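Local coordinates for cellulose binding domain-containing protein (Clostridium clariflavum, PDB 4B96) that probably binds cellulose through this family 3b carbohydrate-binding module, one part of a longer membrane protein of a biomass-sensing system, at residues Val42-Lys47 / Asp120-Gln125; Lys6-Asn11 / Phe130-Lys135. All blocks are in the same frame, centred on the assembly; numbering follows the deposited sequence. Where two conformers were deposited one is given.

Contact 1: Val42-Lys47 / Asp120-Gln125; sequences VRYYFK and DWSFLQ. With CA (calcium ion), chain E.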
# COMPACT_ATOMS: atom_id res chain seq x y z
N VAL A 42 5.54 9.04 9.21
CA VAL A 42 6.11 7.90 8.51
C VAL A 42 6.41 6.84 9.56
O VAL A 42 6.94 7.19 10.65
CB VAL A 42 7.41 8.32 7.78
CG1 VAL A 42 8.04 7.15 6.99
CG2 VAL A 42 7.12 9.48 6.81
N ARG A 43 6.08 5.56 9.27
CA ARG A 43 6.31 4.51 10.26
C ARG A 43 7.24 3.43 9.78
O ARG A 43 7.08 2.96 8.65
CB ARG A 43 4.98 3.84 10.67
CG ARG A 43 4.11 4.82 11.50
CD ARG A 43 2.76 4.19 11.84
NE ARG A 43 1.98 5.25 12.48
CZ ARG A 43 0.71 5.14 12.86
NH1 ARG A 43 0.05 4.02 12.66
NH2 ARG A 43 0.10 6.17 13.42
N TYR A 44 8.17 3.03 10.65
CA TYR A 44 9.06 1.90 10.42
C TYR A 44 8.68 0.84 11.47
O TYR A 44 8.77 1.08 12.68
CB TYR A 44 10.51 2.34 10.61
CG TYR A 44 11.51 1.22 10.26
CD1 TYR A 44 11.76 0.17 11.18
CD2 TYR A 44 12.15 1.19 9.01
CE1 TYR A 44 12.65 -0.87 10.82
CE2 TYR A 44 13.04 0.16 8.63
CZ TYR A 44 13.30 -0.86 9.55
OH TYR A 44 14.13 -1.91 9.23
N TYR A 45 8.21 -0.30 11.02
CA TYR A 45 7.73 -1.35 11.93
C TYR A 45 8.82 -2.30 12.28
O TYR A 45 9.52 -2.82 11.38
CB TYR A 45 6.63 -2.15 11.26
CG TYR A 45 5.46 -1.26 10.95
CD1 TYR A 45 4.45 -1.10 11.90
CD2 TYR A 45 5.37 -0.61 9.73
CE1 TYR A 45 3.41 -0.28 11.66
CE2 TYR A 45 4.26 0.20 9.44
CZ TYR A 45 3.31 0.38 10.41
OH TYR A 45 2.23 1.19 10.20
N PHE A 46 8.95 -2.59 13.58
CA PHE A 46 9.96 -3.53 14.03
C PHE A 46 9.50 -4.28 15.27
O PHE A 46 8.52 -3.90 15.95
CB PHE A 46 11.30 -2.81 14.24
CG PHE A 46 11.29 -1.83 15.39
CD1 PHE A 46 10.74 -0.53 15.24
CD2 PHE A 46 11.87 -2.18 16.63
CE1 PHE A 46 10.75 0.40 16.29
CE2 PHE A 46 11.87 -1.23 17.70
CZ PHE A 46 11.30 0.03 17.54
N LYS A 47 10.15 -5.41 15.52
CA LYS A 47 9.80 -6.22 16.69
C LYS A 47 11.01 -6.17 17.63
O LYS A 47 12.09 -6.62 17.26
CB LYS A 47 9.55 -7.66 16.25
CG LYS A 47 9.05 -8.58 17.38
CD LYS A 47 8.74 -9.98 16.79
CE LYS A 47 8.05 -10.92 17.82
NZ LYS A 47 8.95 -11.20 18.94
N ASP A 120 11.65 -8.05 11.70
CA ASP A 120 11.11 -6.69 11.66
C ASP A 120 10.36 -6.48 10.35
O ASP A 120 10.93 -6.65 9.23
CB ASP A 120 12.25 -5.65 11.74
CG ASP A 120 12.97 -5.67 13.07
OD1 ASP A 120 12.50 -6.30 14.05
OD2 ASP A 120 14.04 -5.01 13.15
N TRP A 121 9.09 -6.11 10.44
CA TRP A 121 8.28 -5.97 9.22
C TRP A 121 8.96 -5.03 8.17
O TRP A 121 8.95 -5.32 6.97
CB TRP A 121 6.89 -5.40 9.60
CG TRP A 121 5.86 -5.22 8.44
CD1 TRP A 121 5.56 -4.03 7.78
CD2 TRP A 121 5.04 -6.22 7.86
NE1 TRP A 121 4.60 -4.28 6.81
CE2 TRP A 121 4.25 -5.60 6.85
CE3 TRP A 121 4.88 -7.60 8.10
CZ2 TRP A 121 3.29 -6.30 6.11
CZ3 TRP A 121 3.94 -8.29 7.37
CH2 TRP A 121 3.16 -7.64 6.37
N SER A 122 9.52 -3.91 8.61
CA SER A 122 10.03 -2.93 7.62
C SER A 122 11.43 -3.25 7.08
O SER A 122 11.94 -2.49 6.26
CB SER A 122 10.01 -1.50 8.22
OG SER A 122 8.66 -1.08 8.39
N PHE A 123 12.06 -4.32 7.57
CA PHE A 123 13.46 -4.62 7.26
C PHE A 123 13.64 -4.97 5.77
O PHE A 123 12.96 -5.86 5.24
CB PHE A 123 13.94 -5.77 8.11
CG PHE A 123 15.37 -6.20 7.86
CD1 PHE A 123 16.44 -5.26 7.88
CD2 PHE A 123 15.67 -7.52 7.66
CE1 PHE A 123 17.76 -5.71 7.69
CE2 PHE A 123 16.97 -7.95 7.49
CZ PHE A 123 18.00 -7.05 7.48
N LEU A 124 14.58 -4.29 5.10
CA LEU A 124 14.75 -4.47 3.64
C LEU A 124 16.16 -4.95 3.34
O LEU A 124 17.14 -4.27 3.64
CB LEU A 124 14.41 -3.16 2.87
CG LEU A 124 14.63 -3.07 1.35
CD1 LEU A 124 14.02 -4.25 0.65
CD2 LEU A 124 14.03 -1.72 0.73
N GLN A 125 16.28 -6.13 2.76
CA GLN A 125 17.58 -6.71 2.39
C GLN A 125 17.68 -6.91 0.90
O GLN A 125 16.66 -7.01 0.23
CB GLN A 125 17.70 -8.11 2.95
CG GLN A 125 18.06 -8.16 4.32
CD GLN A 125 18.29 -9.59 4.73
OE1 GLN A 125 17.40 -10.43 4.58
NE2 GLN A 125 19.49 -9.87 5.23
CA CA E . 13.67 -7.44 15.89
O HOH W 1 14.97 -3.65 10.98
O HOH W 2 14.53 -5.24 15.71
O HOH W 3 15.28 -7.14 17.76
O HOH W 4 13.26 -9.42 17.53
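Asp-120 OD1 and Lys-47 O both bind the calcium ion, OD1 at 2.5 Å and the carbonyl oxygen at 2.2 Å. Asp-120 OD1 also accepts a nearly straight hydrogen bond from Lys-47 N (2.9 Å), which arrives from above the carboxylate plane. Asp-120 OD2 takes one hydrogen bond from a calcium-bound water and one from a second water. That second water accepts a bond from Tyr-44 OH, so both carboxylate oxygens are tied down. Asn-116, Asp-119 and two further waters complete the metal site.

Farther back along strand 40-47, Tyr-45 is gripped on both its backbone polar atoms. Its N donates to Ser-122 OG (2.8 Å), and its O accepts from Ser-122 N (3.0 Å). The Ser-122 chi1 of -68° turns OG to Tyr-45 N, and OG is also hydrogen-bonded to Lys-135 O. Residues 120-123 form a type I beta turn, which packs against a strand of the CBM3 beta-sandwich.

Ser-122 CB sits over the centre of the Tyr-44 ring, a CH-pi contact of 3.4 Å to the centroid. Tyr-45 and Trp-121 run side by side, their CB atoms 3.7 Å apart. Phe-46 CB rests against the Asp-120 carboxylate at CG (3.5 Å).

Contact 2: Lys6-Asn11 / Phe130-Lys135; sequences KLKHYN and FSYWDK
Phe-130 carries its CG beside the backbone N (chi1 -79°), which brings its ring to Tyr-10 CB. That CB lies over the ring centre, 3.5 Å from the centroid. Tyr-10 has CG anti to the backbone N (chi1 178°), which directs its ring so that an edge faces Phe-130, with the planes at 60°. Outside the contact, Phe-130 also meets the rings of Trp-102 and Phe-104.

The extended Lys-8 chain crosses the Tyr-132 ring and brings CE over one face, 3.9 Å from the centroid. The ammonium group lies farther off, so any cation-pi attraction is weak. Lys-6 CB approaches the same ring obliquely, 3.6 Å from Tyr-132 CE1. The Tyr-132 hydroxyl is hydrogen-bonded to Glu-28.

The His-9 and Trp-133 side chains run alongside each other. Their rings are nearly parallel but offset, with little overlap. The nearest atoms are His-9 CD2 and Trp-133 CD1, at 3.4 Å. His-9 ND1 is held by Asp-24 O.

The backbones join through His-9 N to Ser-131 O (2.9 Å), Ser-131 N to His-9 O (3.1 Å) and Trp-133 N to Leu-7 O (3.2 Å). His-9 and Ser-131 form an antiparallel hydrogen-bonded pair, and Lys-8 and Tyr-132 a non-hydrogen-bonded one. The short strand 131-132 thus borders strand 5-9 at the edge of one sheet of the CBM3 beta-sandwich.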
# COMPACT_ATOMS: atom_id res chain seq x y z
N LYS A 6 5.13 9.03 -2.95
CA LYS A 6 5.64 7.63 -2.91
C LYS A 6 6.81 7.63 -1.95
O LYS A 6 7.39 8.68 -1.69
CB LYS A 6 6.14 7.17 -4.29
CG LYS A 6 5.04 7.28 -5.38
CD LYS A 6 5.55 6.63 -6.67
CE LYS A 6 4.47 6.59 -7.75
NZ LYS A 6 5.07 6.15 -9.03
N LEU A 7 7.16 6.47 -1.40
CA LEU A 7 8.26 6.43 -0.45
C LEU A 7 9.34 5.44 -0.95
O LEU A 7 9.01 4.32 -1.40
CB LEU A 7 7.73 5.94 0.92
CG LEU A 7 8.83 5.74 1.97
CD1 LEU A 7 8.36 6.05 3.37
CD2 LEU A 7 9.34 4.29 1.99
N LYS A 8 10.61 5.80 -0.79
CA LYS A 8 11.71 4.86 -1.04
C LYS A 8 12.50 4.72 0.25
O LYS A 8 12.45 5.61 1.09
CB LYS A 8 12.67 5.42 -2.11
CG LYS A 8 12.08 5.62 -3.50
CD LYS A 8 13.21 6.09 -4.48
CE LYS A 8 12.73 6.14 -5.91
NZ LYS A 8 13.86 6.54 -6.82
N HIS A 9 13.17 3.59 0.44
CA HIS A 9 13.88 3.34 1.69
C HIS A 9 15.19 2.68 1.32
O HIS A 9 15.27 1.97 0.29
CB HIS A 9 13.04 2.39 2.54
CG HIS A 9 13.77 1.75 3.68
ND1 HIS A 9 14.42 2.48 4.67
CD2 HIS A 9 13.91 0.43 4.03
CE1 HIS A 9 14.93 1.64 5.57
NE2 HIS A 9 14.65 0.39 5.20
N TYR A 10 16.20 2.90 2.15
CA TYR A 10 17.42 2.15 2.01
C TYR A 10 17.93 1.85 3.37
O TYR A 10 17.96 2.70 4.25
CB TYR A 10 18.52 2.94 1.22
CG TYR A 10 19.79 2.12 1.16
CD1 TYR A 10 19.75 0.79 0.69
CD2 TYR A 10 21.02 2.63 1.60
CE1 TYR A 10 20.87 -0.00 0.65
CE2 TYR A 10 22.18 1.84 1.54
CZ TYR A 10 22.09 0.52 1.08
OH TYR A 10 23.21 -0.30 1.02
N ASN A 11 18.30 0.61 3.64
CA ASN A 11 18.85 0.26 4.97
C ASN A 11 20.33 -0.16 4.88
O ASN A 11 20.66 -1.26 4.41
CB ASN A 11 18.04 -0.89 5.60
CG ASN A 11 18.19 -0.95 7.14
OD1 ASN A 11 19.26 -0.64 7.70
ND2 ASN A 11 17.08 -1.36 7.84
N PHE A 130 18.29 3.32 -2.66
CA PHE A 130 16.90 3.61 -2.22
C PHE A 130 15.94 3.00 -3.25
O PHE A 130 16.15 3.17 -4.45
CB PHE A 130 16.70 5.14 -2.16
CG PHE A 130 17.28 5.74 -0.94
CD1 PHE A 130 18.59 6.14 -0.93
CD2 PHE A 130 16.52 5.84 0.22
CE1 PHE A 130 19.18 6.68 0.23
CE2 PHE A 130 17.10 6.40 1.40
CZ PHE A 130 18.43 6.80 1.39
N SER A 131 14.90 2.30 -2.78
CA SER A 131 13.98 1.61 -3.68
C SER A 131 12.61 1.86 -3.13
O SER A 131 12.47 1.98 -1.92
CB SER A 131 14.22 0.09 -3.54
OG SER A 131 15.53 -0.20 -3.90
N TYR A 132 11.58 1.91 -3.99
CA TYR A 132 10.18 1.97 -3.46
C TYR A 132 9.96 0.83 -2.48
O TYR A 132 10.35 -0.30 -2.74
CB TYR A 132 9.17 1.85 -4.60
CG TYR A 132 9.23 3.10 -5.48
CD1 TYR A 132 8.98 4.37 -4.90
CD2 TYR A 132 9.61 3.03 -6.82
CE1 TYR A 132 9.05 5.53 -5.68
CE2 TYR A 132 9.68 4.20 -7.63
CZ TYR A 132 9.40 5.44 -7.03
OH TYR A 132 9.52 6.62 -7.76
N TRP A 133 9.36 1.11 -1.34
CA TRP A 133 9.32 0.08 -0.35
C TRP A 133 7.95 0.17 0.29
O TRP A 133 7.64 1.15 0.97
CB TRP A 133 10.35 0.43 0.72
CG TRP A 133 10.48 -0.63 1.82
CD1 TRP A 133 10.69 -0.37 3.14
CD2 TRP A 133 10.50 -2.08 1.67
NE1 TRP A 133 10.83 -1.56 3.84
CE2 TRP A 133 10.71 -2.62 2.96
CE3 TRP A 133 10.31 -2.97 0.58
CZ2 TRP A 133 10.76 -4.01 3.20
CZ3 TRP A 133 10.36 -4.35 0.81
CH2 TRP A 133 10.57 -4.87 2.12
N ASP A 134 7.14 -0.86 0.10
CA ASP A 134 5.77 -0.78 0.61
C ASP A 134 5.58 -1.38 2.00
O ASP A 134 4.43 -1.66 2.35
CB ASP A 134 4.80 -1.50 -0.34
CG ASP A 134 5.21 -2.91 -0.64
OD1 ASP A 134 6.03 -3.48 0.09
OD2 ASP A 134 4.70 -3.48 -1.63
N LYS A 135 6.67 -1.60 2.75
CA LYS A 135 6.57 -2.10 4.14
C LYS A 135 6.91 -1.03 5.14
O LYS A 135 6.96 -1.27 6.35
CB LYS A 135 7.39 -3.41 4.36
CG LYS A 135 6.86 -4.55 3.43
CD LYS A 135 7.61 -5.85 3.73
CE LYS A 135 7.04 -6.54 4.97
NZ LYS A 135 7.97 -7.62 5.41

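How the contacts relate
The centres of the two contacts lie about 11 Å apart, within the same CBM3 module. In chain order the segments run 6-11, 42-47, 120-125 and 130-135, so both segments of contact 1 fall between those of contact 2. They belong to different sheets: contact 2 joins strands 5-9 and 131-132 of one, while contact 1 sets a loop on strand 40-47 of the other. Trp-133 NE1 probably hydrogen-bonds to Ser-122 O (2.8 Å). The Ser-122 turn thus bridges strand 40-47 of one sheet and the chain after strand 131-132 of the other. Lys-135 NZ is hydrogen-bonded to Ser-1 O of the second subunit, and Trp-121 packs on the same Ser-1.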